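Local coordinates for protein lectin-related NK cell receptor LY49L1 (PDB 3G8K) that acts as a natural killer cell receptor of the mouse Ly49 family, whose C-type lectin-like domain probably recognises MHC class I molecules, at residues Arg5-Lys9 with Tyr20-Asp24; Cys13-Tyr19 with Asp49-Leu54; Asp61-Leu67 with Cys100-Lys105. The protein carries 1 engineered substitution. All coordinates share one frame; numbering follows the deposited sequence.

Contact 1. Residues Arg5-Lys9 with Tyr20-Asp24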
loop_
_atom_site.group_PDB
_atom_site.type_symbol
_atom_site.label_atom_id
_atom_site.label_comp_id
_atom_site.label_asym_id
_atom_site.label_seq_id
_atom_site.Cartn_x
_atom_site.Cartn_y
_atom_site.Cartn_z
ATOM N N ARG A 5 -16.888 -12.143 0.885
ATOM C CA ARG A 5 -15.420 -11.891 0.831
ATOM C C ARG A 5 -14.467 -12.984 0.267
ATOM O O ARG A 5 -14.307 -14.080 0.874
ATOM C CB ARG A 5 -14.921 -11.374 2.215
ATOM C CG ARG A 5 -13.586 -11.950 2.748
ATOM C CD ARG A 5 -12.303 -11.280 2.188
ATOM N NE ARG A 5 -11.126 -12.160 2.339
ATOM C CZ ARG A 5 -10.055 -11.914 3.115
ATOM N NH1 ARG A 5 -9.978 -10.782 3.831
ATOM N NH2 ARG A 5 -9.039 -12.788 3.162
ATOM N N GLY A 6 -13.860 -12.674 -0.898
ATOM C CA GLY A 6 -12.558 -13.221 -1.384
ATOM C C GLY A 6 -11.664 -12.054 -1.870
ATOM O O GLY A 6 -11.386 -11.903 -3.062
ATOM N N PHE A 7 -11.293 -11.178 -0.942
ATOM C CA PHE A 7 -10.319 -10.128 -1.177
ATOM C C PHE A 7 -8.907 -10.476 -0.703
ATOM O O PHE A 7 -8.707 -11.449 0.081
ATOM C CB PHE A 7 -10.827 -8.824 -0.544
ATOM C CG PHE A 7 -11.980 -8.203 -1.296
ATOM C CD1 PHE A 7 -11.782 -7.041 -2.039
ATOM C CD2 PHE A 7 -13.275 -8.732 -1.193
ATOM C CE1 PHE A 7 -12.775 -6.491 -2.743
ATOM C CE2 PHE A 7 -14.338 -8.210 -1.888
ATOM C CZ PHE A 7 -14.108 -6.997 -2.674
ATOM N N GLU A 8 -7.895 -9.742 -1.183
ATOM C CA GLU A 8 -6.584 -9.860 -0.585
ATOM C C GLU A 8 -6.654 -9.349 0.850
ATOM O O GLU A 8 -7.607 -8.578 1.184
ATOM C CB GLU A 8 -5.531 -9.143 -1.428
ATOM C CG GLU A 8 -5.505 -9.725 -2.869
ATOM C CD GLU A 8 -4.746 -10.997 -3.008
ATOM O OE1 GLU A 8 -4.303 -11.620 -2.024
ATOM O OE2 GLU A 8 -4.576 -11.417 -4.163
ATOM N N LYS A 9 -5.673 -9.714 1.673
ATOM C CA LYS A 9 -5.621 -9.251 3.078
ATOM C C LYS A 9 -4.882 -7.942 3.282
ATOM O O LYS A 9 -4.838 -7.429 4.401
ATOM C CB LYS A 9 -5.280 -10.344 4.156
ATOM C CG LYS A 9 -3.972 -11.076 4.007
ATOM C CD LYS A 9 -3.647 -12.124 5.157
ATOM C CE LYS A 9 -3.085 -11.472 6.507
ATOM N NZ LYS A 9 -2.458 -12.398 7.537
ATOM N N TYR A 20 -8.906 -1.723 -2.291
ATOM C CA TYR A 20 -9.013 -3.189 -1.892
ATOM C C TYR A 20 -8.906 -3.998 -3.190
ATOM O O TYR A 20 -9.257 -3.487 -4.236
ATOM C CB TYR A 20 -10.370 -3.430 -1.181
ATOM C CG TYR A 20 -10.667 -2.433 -0.053
ATOM C CD1 TYR A 20 -11.371 -1.256 -0.296
ATOM C CD2 TYR A 20 -10.224 -2.670 1.239
ATOM C CE1 TYR A 20 -11.595 -0.348 0.738
ATOM C CE2 TYR A 20 -10.493 -1.788 2.266
ATOM C CZ TYR A 20 -11.127 -0.621 1.994
ATOM O OH TYR A 20 -11.389 0.202 3.041
ATOM N N PHE A 21 -8.416 -5.260 -3.099
ATOM C CA PHE A 21 -8.004 -6.065 -4.252
ATOM C C PHE A 21 -8.715 -7.374 -4.122
ATOM O O PHE A 21 -8.620 -7.974 -3.066
ATOM C CB PHE A 21 -6.432 -6.283 -4.335
ATOM C CG PHE A 21 -5.682 -5.004 -4.353
ATOM C CD1 PHE A 21 -5.449 -4.328 -3.153
ATOM C CD2 PHE A 21 -5.305 -4.372 -5.591
ATOM C CE1 PHE A 21 -4.840 -3.047 -3.141
ATOM C CE2 PHE A 21 -4.638 -3.095 -5.581
ATOM C CZ PHE A 21 -4.425 -2.441 -4.348
ATOM N N VAL A 22 -9.484 -7.748 -5.162
ATOM C CA VAL A 22 -10.128 -9.104 -5.295
ATOM C C VAL A 22 -9.031 -10.166 -5.645
ATOM O O VAL A 22 -8.006 -9.837 -6.291
ATOM C CB VAL A 22 -11.346 -9.109 -6.311
ATOM C CG1 VAL A 22 -12.081 -10.443 -6.318
ATOM C CG2 VAL A 22 -12.346 -8.006 -6.029
ATOM N N MET A 23 -9.175 -11.419 -5.182
ATOM C CA MET A 23 -8.100 -12.407 -5.390
ATOM C C MET A 23 -8.090 -13.004 -6.802
ATOM O O MET A 23 -7.029 -13.236 -7.383
ATOM C CB MET A 23 -8.179 -13.553 -4.371
ATOM C CG MET A 23 -7.928 -13.077 -3.004
ATOM S SD MET A 23 -7.673 -14.422 -1.836
ATOM C CE MET A 23 -9.367 -14.937 -1.585
ATOM N N ASP A 24 -9.291 -13.263 -7.315
ATOM C CA ASP A 24 -9.530 -13.758 -8.655
ATOM C C ASP A 24 -9.672 -12.637 -9.692
ATOM O O ASP A 24 -10.311 -11.600 -9.487
ATOM C CB ASP A 24 -10.800 -14.584 -8.693
ATOM C CG ASP A 24 -10.700 -15.860 -7.858
ATOM O OD1 ASP A 24 -11.764 -16.336 -7.375
ATOM O OD2 ASP A 24 -9.585 -16.397 -7.681
HETATM O O HOH W 1 -11.663 -13.638 -5.377
HETATM O O HOH W 2 -7.917 -5.841 -0.416
HETATM O O HOH W 3 -5.405 -9.742 -6.450
#
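Phe7 and Val22 form a single backbone bridge, their CA atoms 4.2 Å apart, where the chain ahead of strand 10-14 runs beside strand 17-21 and the residues that follow it in this C-type lectin-like domain. Two hydrogen bonds flank the bridge. Glu8 N gives to Phe21 O over 2.7 Å, and Met23 N to Gly6 O at 3.1 Å. Phe7 turns its ring inward: with CG beside the backbone N (chi1 -72°), CE1 comes to 3.6 Å from Val22 CG2 and CD1 to 4.0 Å from Tyr20 CB. The ring goes on to Ser38, Leu40 and Cys121, so the bridge and the Phe7 ring together join the N-terminal segment to strand 118-124 and the loop at Ser38 and Leu40. Elsewhere along the seam, the Glu8 side chain crosses that of Phe21 at about a right angle and brings its carboxylate beside Met23 CG. The Met23 chain bends at chi3 (-78°) and lays CE 3.6 Å from Gly6 CA. Water fills in at the margins. One molecule joins Gly6 O to Asp24 N, and another donates both to Glu8 OE2 and, at 2.6 Å, to Val22 O.

Contact 2. Residues Cys13-Tyr19 with Asp49-Leu54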
loop_
_atom_site.group_PDB
_atom_site.type_symbol
_atom_site.label_atom_id
_atom_site.label_comp_id
_atom_site.label_asym_id
_atom_site.label_seq_id
_atom_site.Cartn_x
_atom_site.Cartn_y
_atom_site.Cartn_z
ATOM N N CYS A 13 -4.461 3.245 1.518
ATOM C CA CYS A 13 -5.255 4.429 1.611
ATOM C C CYS A 13 -4.422 5.604 1.190
ATOM O O CYS A 13 -3.206 5.596 1.315
ATOM C CB CYS A 13 -5.816 4.619 3.041
ATOM S SG CYS A 13 -6.777 3.164 3.668
ATOM N N TYR A 14 -5.098 6.615 0.694
ATOM C CA TYR A 14 -4.431 7.816 0.257
ATOM C C TYR A 14 -5.450 8.941 0.512
ATOM O O TYR A 14 -6.474 8.974 -0.113
ATOM C CB TYR A 14 -4.021 7.741 -1.221
ATOM C CG TYR A 14 -3.327 9.033 -1.745
ATOM C CD1 TYR A 14 -2.157 9.524 -1.137
ATOM C CD2 TYR A 14 -3.827 9.723 -2.847
ATOM C CE1 TYR A 14 -1.498 10.651 -1.583
ATOM C CE2 TYR A 14 -3.177 10.896 -3.324
ATOM C CZ TYR A 14 -2.006 11.350 -2.684
ATOM O OH TYR A 14 -1.335 12.523 -3.166
ATOM N N GLY A 15 -5.170 9.833 1.469
ATOM C CA GLY A 15 -6.099 10.932 1.699
ATOM C C GLY A 15 -7.323 10.345 2.340
ATOM O O GLY A 15 -7.207 9.648 3.376
ATOM N N ILE A 16 -8.481 10.540 1.687
ATOM C CA ILE A 16 -9.807 10.110 2.191
ATOM C C ILE A 16 -10.370 8.812 1.557
ATOM O O ILE A 16 -11.495 8.473 1.796
ATOM C CB ILE A 16 -10.805 11.363 2.115
ATOM C CG1 ILE A 16 -11.425 11.769 3.464
ATOM C CG2 ILE A 16 -11.764 11.287 0.985
ATOM C CD1 ILE A 16 -12.737 11.088 3.818
ATOM N N LYS A 17 -9.576 8.064 0.798
ATOM C CA LYS A 17 -10.003 6.903 0.005
ATOM C C LYS A 17 -9.073 5.665 0.281
ATOM O O LYS A 17 -7.843 5.788 0.215
ATOM C CB LYS A 17 -10.016 7.210 -1.535
ATOM C CG LYS A 17 -10.750 6.112 -2.399
ATOM C CD LYS A 17 -11.036 6.454 -3.884
ATOM C CE LYS A 17 -11.230 7.946 -4.154
ATOM N NZ LYS A 17 -11.120 8.090 -5.614
ATOM N N CYS A 18 -9.647 4.499 0.553
ATOM C CA CYS A 18 -8.868 3.228 0.545
ATOM C C CYS A 18 -9.104 2.374 -0.713
ATOM O O CYS A 18 -10.000 2.688 -1.459
ATOM C CB CYS A 18 -9.172 2.485 1.806
ATOM S SG CYS A 18 -8.704 3.532 3.253
ATOM N N TYR A 19 -8.300 1.300 -0.919
ATOM C CA TYR A 19 -8.190 0.541 -2.149
ATOM C C TYR A 19 -8.046 -0.898 -1.750
ATOM O O TYR A 19 -7.140 -1.249 -0.997
ATOM C CB TYR A 19 -6.921 0.949 -2.899
ATOM C CG TYR A 19 -6.925 2.472 -3.221
ATOM C CD1 TYR A 19 -6.247 3.393 -2.381
ATOM C CD2 TYR A 19 -7.604 2.957 -4.323
ATOM C CE1 TYR A 19 -6.273 4.828 -2.661
ATOM C CE2 TYR A 19 -7.614 4.401 -4.618
ATOM C CZ TYR A 19 -6.993 5.275 -3.737
ATOM O OH TYR A 19 -6.925 6.631 -4.049
ATOM N N ASP A 49 -3.297 13.797 -9.253
ATOM C CA ASP A 49 -2.610 13.488 -7.972
ATOM C C ASP A 49 -2.846 12.054 -7.546
ATOM O O ASP A 49 -1.907 11.336 -7.135
ATOM C CB ASP A 49 -3.098 14.426 -6.850
ATOM C CG ASP A 49 -2.267 14.328 -5.554
ATOM O OD1 ASP A 49 -1.067 14.710 -5.595
ATOM O OD2 ASP A 49 -2.810 13.924 -4.471
ATOM N N GLU A 50 -4.103 11.638 -7.653
ATOM C CA GLU A 50 -4.519 10.291 -7.214
ATOM C C GLU A 50 -3.986 9.180 -8.128
ATOM O O GLU A 50 -3.335 8.263 -7.685
ATOM C CB GLU A 50 -6.039 10.243 -7.023
ATOM C CG GLU A 50 -6.524 8.883 -6.600
ATOM C CD GLU A 50 -8.025 8.820 -6.548
ATOM O OE1 GLU A 50 -8.558 7.814 -6.077
ATOM O OE2 GLU A 50 -8.657 9.795 -6.962
ATOM N N LEU A 51 -4.205 9.342 -9.423
ATOM C CA LEU A 51 -3.518 8.585 -10.435
ATOM C C LEU A 51 -1.992 8.446 -10.243
ATOM O O LEU A 51 -1.466 7.324 -10.380
ATOM C CB LEU A 51 -3.817 9.126 -11.839
ATOM C CG LEU A 51 -3.319 8.198 -12.967
ATOM C CD1 LEU A 51 -3.893 6.754 -13.022
ATOM C CD2 LEU A 51 -3.440 8.915 -14.232
ATOM N N LYS A 52 -1.284 9.564 -9.981
ATOM C CA LYS A 52 0.182 9.513 -9.679
ATOM C C LYS A 52 0.518 8.563 -8.561
ATOM O O LYS A 52 1.384 7.669 -8.712
ATOM C CB LYS A 52 0.712 10.898 -9.373
ATOM C CG LYS A 52 0.978 11.715 -10.631
ATOM C CD LYS A 52 1.062 13.239 -10.260
ATOM C CE LYS A 52 1.695 14.073 -11.409
ATOM N NZ LYS A 52 0.893 13.879 -12.664
ATOM N N PHE A 53 -0.196 8.697 -7.445
ATOM C CA PHE A 53 -0.053 7.793 -6.329
ATOM C C PHE A 53 -0.360 6.313 -6.650
ATOM O O PHE A 53 0.434 5.415 -6.312
ATOM C CB PHE A 53 -0.880 8.260 -5.131
ATOM C CG PHE A 53 -1.264 7.109 -4.220
ATOM C CD1 PHE A 53 -0.298 6.546 -3.351
ATOM C CD2 PHE A 53 -2.566 6.556 -4.258
ATOM C CE1 PHE A 53 -0.607 5.448 -2.532
ATOM C CE2 PHE A 53 -2.882 5.445 -3.464
ATOM C CZ PHE A 53 -1.905 4.893 -2.572
ATOM N N LEU A 54 -1.480 6.017 -7.307
ATOM C CA LEU A 54 -1.771 4.604 -7.535
ATOM C C LEU A 54 -0.710 3.953 -8.386
ATOM O O LEU A 54 -0.350 2.827 -8.133
ATOM C CB LEU A 54 -3.167 4.359 -8.109
ATOM C CG LEU A 54 -4.316 4.466 -7.109
ATOM C CD1 LEU A 54 -5.569 4.964 -7.891
ATOM C CD2 LEU A 54 -4.504 3.113 -6.439
#
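The beta-hairpin of strands 10-14 and 17-21 faces helix 48-57 through Tyr14, Lys17 and Tyr19, which meet Asp49, Glu50, Phe53 and Leu54. Tyr14, with CG anti to its own N (chi1 179°), lies against Phe53 in an offset stack, centroids 4.5 Å apart and planes at 17°. The two side chains slide past each other in opposite directions, so each CB sits over the other's ring: Tyr14 CB is 3.7 Å from the Phe53 centroid, and Phe53 CB lies over the middle of the Tyr14 ring. At the far end of Tyr14, OH donates to Asp49 OD2 near the ring plane; that bond is modelled very short, and its exact length is doubtful.

A type II' turn from Tyr14 to Lys17 closes the hairpin and the Cys13-Cys18 disulfide staples its two strands together, at the N-terminal side of the lectin-like fold. Its outer strand pairs in antiparallel fashion with a strand of the second subunit, so the sheet runs on across the dimer interface, where Lys9 of that subunit makes a cation-pi contact with Tyr14.

Deeper in, Glu50 extends its chain to bring OE1 between two donors. Lys17 NZ takes the syn lone pair in a salt bridge of 2.6 Å, and Tyr19 OH approaches from the anti side at 2.9 Å, about 30° out of the carboxylate plane. Glu50 OE2 accepts from Asp46 N, so the buried carboxylate is held at both oxygens, which would probably favour its ionised form; Lys17 NZ has a second salt bridge, to Asp46 OD1. Leu54 CD2 lies over one face of the Tyr19 ring in a CH-pi contact, 3.9 Å from its centroid, and Tyr19 CE1 reaches the edge of Phe53 at CE2, 3.5 Å away.

Contact 3. Residues Asp61-Leu67 with Cys100-Lys105. Engineered in segment 61-67: Tyr63 (natural residue Cys).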
loop_
_atom_site.group_PDB
_atom_site.type_symbol
_atom_site.label_atom_id
_atom_site.label_comp_id
_atom_site.label_asym_id
_atom_site.label_seq_id
_atom_site.Cartn_x
_atom_site.Cartn_y
_atom_site.Cartn_z
ATOM N N ASP A 61 0.864 -4.787 -12.170
ATOM C CA ASP A 61 -0.113 -5.641 -12.813
ATOM C C ASP A 61 -1.061 -4.692 -13.450
ATOM O O ASP A 61 -0.799 -3.459 -13.467
ATOM C CB ASP A 61 -0.812 -6.659 -11.848
ATOM C CG ASP A 61 -1.212 -7.944 -12.546
ATOM O OD1 ASP A 61 -1.236 -7.911 -13.801
ATOM O OD2 ASP A 61 -1.472 -9.006 -11.893
ATOM N N SER A 62 -2.119 -5.267 -14.026
ATOM C CA SER A 62 -3.186 -4.540 -14.719
ATOM C C SER A 62 -4.516 -4.783 -14.003
ATOM O O SER A 62 -4.835 -5.901 -13.625
ATOM C CB SER A 62 -3.230 -4.963 -16.147
ATOM O OG SER A 62 -2.252 -4.202 -16.805
ATOM N N TYR A 63 -5.226 -3.690 -13.740
ATOM C CA TYR A 63 -6.380 -3.644 -12.847
ATOM C C TYR A 63 -7.557 -3.035 -13.529
ATOM O O TYR A 63 -7.468 -1.889 -14.070
ATOM C CB TYR A 63 -6.085 -2.790 -11.565
ATOM C CG TYR A 63 -4.887 -3.285 -10.807
ATOM C CD1 TYR A 63 -5.031 -4.246 -9.813
ATOM C CD2 TYR A 63 -3.598 -2.818 -11.083
ATOM C CE1 TYR A 63 -3.941 -4.745 -9.114
ATOM C CE2 TYR A 63 -2.490 -3.317 -10.388
ATOM C CZ TYR A 63 -2.684 -4.281 -9.388
ATOM O OH TYR A 63 -1.601 -4.780 -8.666
ATOM N N TRP A 64 -8.692 -3.693 -13.447
ATOM C CA TRP A 64 -9.942 -3.002 -13.925
ATOM C C TRP A 64 -10.330 -1.885 -13.016
ATOM O O TRP A 64 -10.184 -2.010 -11.826
ATOM C CB TRP A 64 -11.114 -3.987 -13.959
ATOM C CG TRP A 64 -11.197 -4.977 -15.122
ATOM C CD1 TRP A 64 -11.404 -6.417 -14.972
ATOM C CD2 TRP A 64 -11.048 -4.768 -16.552
ATOM N NE1 TRP A 64 -11.374 -6.986 -16.204
ATOM C CE2 TRP A 64 -11.217 -6.043 -17.186
ATOM C CE3 TRP A 64 -10.837 -3.661 -17.365
ATOM C CZ2 TRP A 64 -11.174 -6.187 -18.560
ATOM C CZ3 TRP A 64 -10.782 -3.823 -18.713
ATOM C CH2 TRP A 64 -10.977 -5.028 -19.315
ATOM N N ILE A 65 -10.828 -0.766 -13.571
ATOM C CA ILE A 65 -11.246 0.364 -12.772
ATOM C C ILE A 65 -12.603 0.742 -13.354
ATOM O O ILE A 65 -13.019 0.201 -14.398
ATOM C CB ILE A 65 -10.201 1.613 -12.790
ATOM C CG1 ILE A 65 -10.146 2.249 -14.195
ATOM C CG2 ILE A 65 -8.829 1.194 -12.080
ATOM C CD1 ILE A 65 -9.084 3.173 -14.439
ATOM N N GLY A 66 -13.342 1.559 -12.647
ATOM C CA GLY A 66 -14.773 1.742 -12.972
ATOM C C GLY A 66 -15.031 2.803 -14.041
ATOM O O GLY A 66 -15.802 3.719 -13.830
ATOM N N LEU A 67 -14.388 2.630 -15.189
ATOM C CA LEU A 67 -14.462 3.556 -16.293
ATOM C C LEU A 67 -14.685 2.732 -17.588
ATOM O O LEU A 67 -14.023 1.704 -17.819
ATOM C CB LEU A 67 -13.172 4.397 -16.374
ATOM C CG LEU A 67 -13.020 5.355 -17.589
ATOM C CD1 LEU A 67 -13.993 6.502 -17.461
ATOM C CD2 LEU A 67 -11.595 5.925 -17.662
ATOM N N CYS A 100 -13.428 -0.715 -21.999
ATOM C CA CYS A 100 -13.315 -0.616 -20.516
ATOM C C CYS A 100 -11.892 -0.208 -20.152
ATOM O O CYS A 100 -10.945 -0.625 -20.844
ATOM C CB CYS A 100 -13.659 -1.987 -19.883
ATOM S SG CYS A 100 -15.440 -2.550 -20.013
ATOM N N MET A 101 -11.698 0.550 -19.055
ATOM C CA MET A 101 -10.361 1.019 -18.698
ATOM C C MET A 101 -9.671 0.131 -17.589
ATOM O O MET A 101 -10.320 -0.376 -16.685
ATOM C CB MET A 101 -10.410 2.554 -18.442
ATOM C CG MET A 101 -9.118 3.376 -18.619
ATOM S SD MET A 101 -8.681 3.535 -20.295
ATOM C CE MET A 101 -9.711 4.913 -20.805
ATOM N N LEU A 102 -8.384 -0.113 -17.750
ATOM C CA LEU A 102 -7.509 -0.618 -16.733
ATOM C C LEU A 102 -6.512 0.450 -16.336
ATOM O O LEU A 102 -6.145 1.276 -17.158
ATOM C CB LEU A 102 -6.565 -1.699 -17.257
ATOM C CG LEU A 102 -7.064 -2.880 -17.992
ATOM C CD1 LEU A 102 -5.936 -3.171 -18.961
ATOM C CD2 LEU A 102 -7.119 -3.955 -16.878
ATOM N N LEU A 103 -6.092 0.309 -15.089
ATOM C CA LEU A 103 -4.898 0.862 -14.469
ATOM C C LEU A 103 -3.715 -0.124 -14.542
ATOM O O LEU A 103 -3.826 -1.294 -14.099
ATOM C CB LEU A 103 -5.199 1.088 -12.966
ATOM C CG LEU A 103 -4.156 1.827 -12.066
ATOM C CD1 LEU A 103 -3.497 3.015 -12.842
ATOM C CD2 LEU A 103 -4.797 2.282 -10.737
ATOM N N SER A 104 -2.588 0.343 -15.079
ATOM C CA SER A 104 -1.261 -0.290 -14.822
ATOM C C SER A 104 -0.328 0.741 -14.189
ATOM O O SER A 104 -0.653 1.944 -14.167
ATOM C CB SER A 104 -0.659 -0.895 -16.106
ATOM O OG SER A 104 -0.360 0.039 -17.115
ATOM N N LYS A 105 0.814 0.298 -13.665
ATOM C CA LYS A 105 1.877 1.233 -13.249
ATOM C C LYS A 105 2.286 2.275 -14.274
ATOM O O LYS A 105 2.779 3.381 -13.941
ATOM C CB LYS A 105 3.130 0.457 -12.834
ATOM C CG LYS A 105 2.839 -0.579 -11.752
ATOM C CD LYS A 105 4.103 -0.908 -11.059
ATOM C CE LYS A 105 4.583 0.258 -10.275
ATOM N NZ LYS A 105 3.778 0.471 -9.043
#
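Trp64 and Leu102 both set CG beside the backbone N and anti to the carbonyl carbon (chi1 -78° for Trp64), and this carries Leu102 CD2 over one face of the indole, 4.2 Å from the centroid of its six-membered ring. Ile65 differs: its CG1 occupies the crowded position between N and the carbonyl carbon (chi1 67°), leaving CG2 anti to the carbonyl carbon, where it meets Leu103 CB at 3.7 Å, and CD1 lies alongside Met101. These residues belong to the WIGL motif of C-type lectin-like domains, Trp64 to Leu67, at the centre of the fold.

Strands 62-65 and 100-104 run antiparallel with a strong twist, 137° between their directions. The engineered Tyr63 exchanges two bonds with Leu103, Tyr63 N to Leu103 O and Leu103 N to Tyr63 O, each 2.8 Å; its hydroxyl bonds to Pro59 O. Beyond it the chain turns a corner at Gly66, the centre of an inverse gamma turn. Met101 spans that corner, accepting from Ile65 N through its O (3.2 Å) and giving its N to Leu67 O (2.9 Å).

Leu67 lies side by side with Met101, CD2 to CB at 3.7 Å. Cys100, disulfide-bonded to Cys113, sets CB 3.6 Å from Trp64 CZ3, and Phe117 and Trp28 each meet the indole edge-to-face. The hydrogen bonds between the two segments are thus all main-chain and set the register, while the aliphatic and aromatic side chains add apolar packing and CH-pi contact.

Along the chain, contacts 1 and 2 interleave: 5-9, 13-19, 20-24 and then 49-54, with strand 17-21 shared between them, before contact 3 opens on strand 62-70. All three reach one mixed, curled sheet. The centres of contact 1 and contact 2 lie about 18 Å apart, those of contact 1 and contact 3 about 16 Å, and those of contact 2 and contact 3 about 14 Å. Contact 3 is nearest the centre of the domain and touches both others: Phe21 packs on the engineered Tyr63, and Leu51 and Leu54 of helix 48-57 pack on Leu103. The central strands are thus linked through these side chains to the N-terminal hairpin, the part of the domain that meets the second subunit.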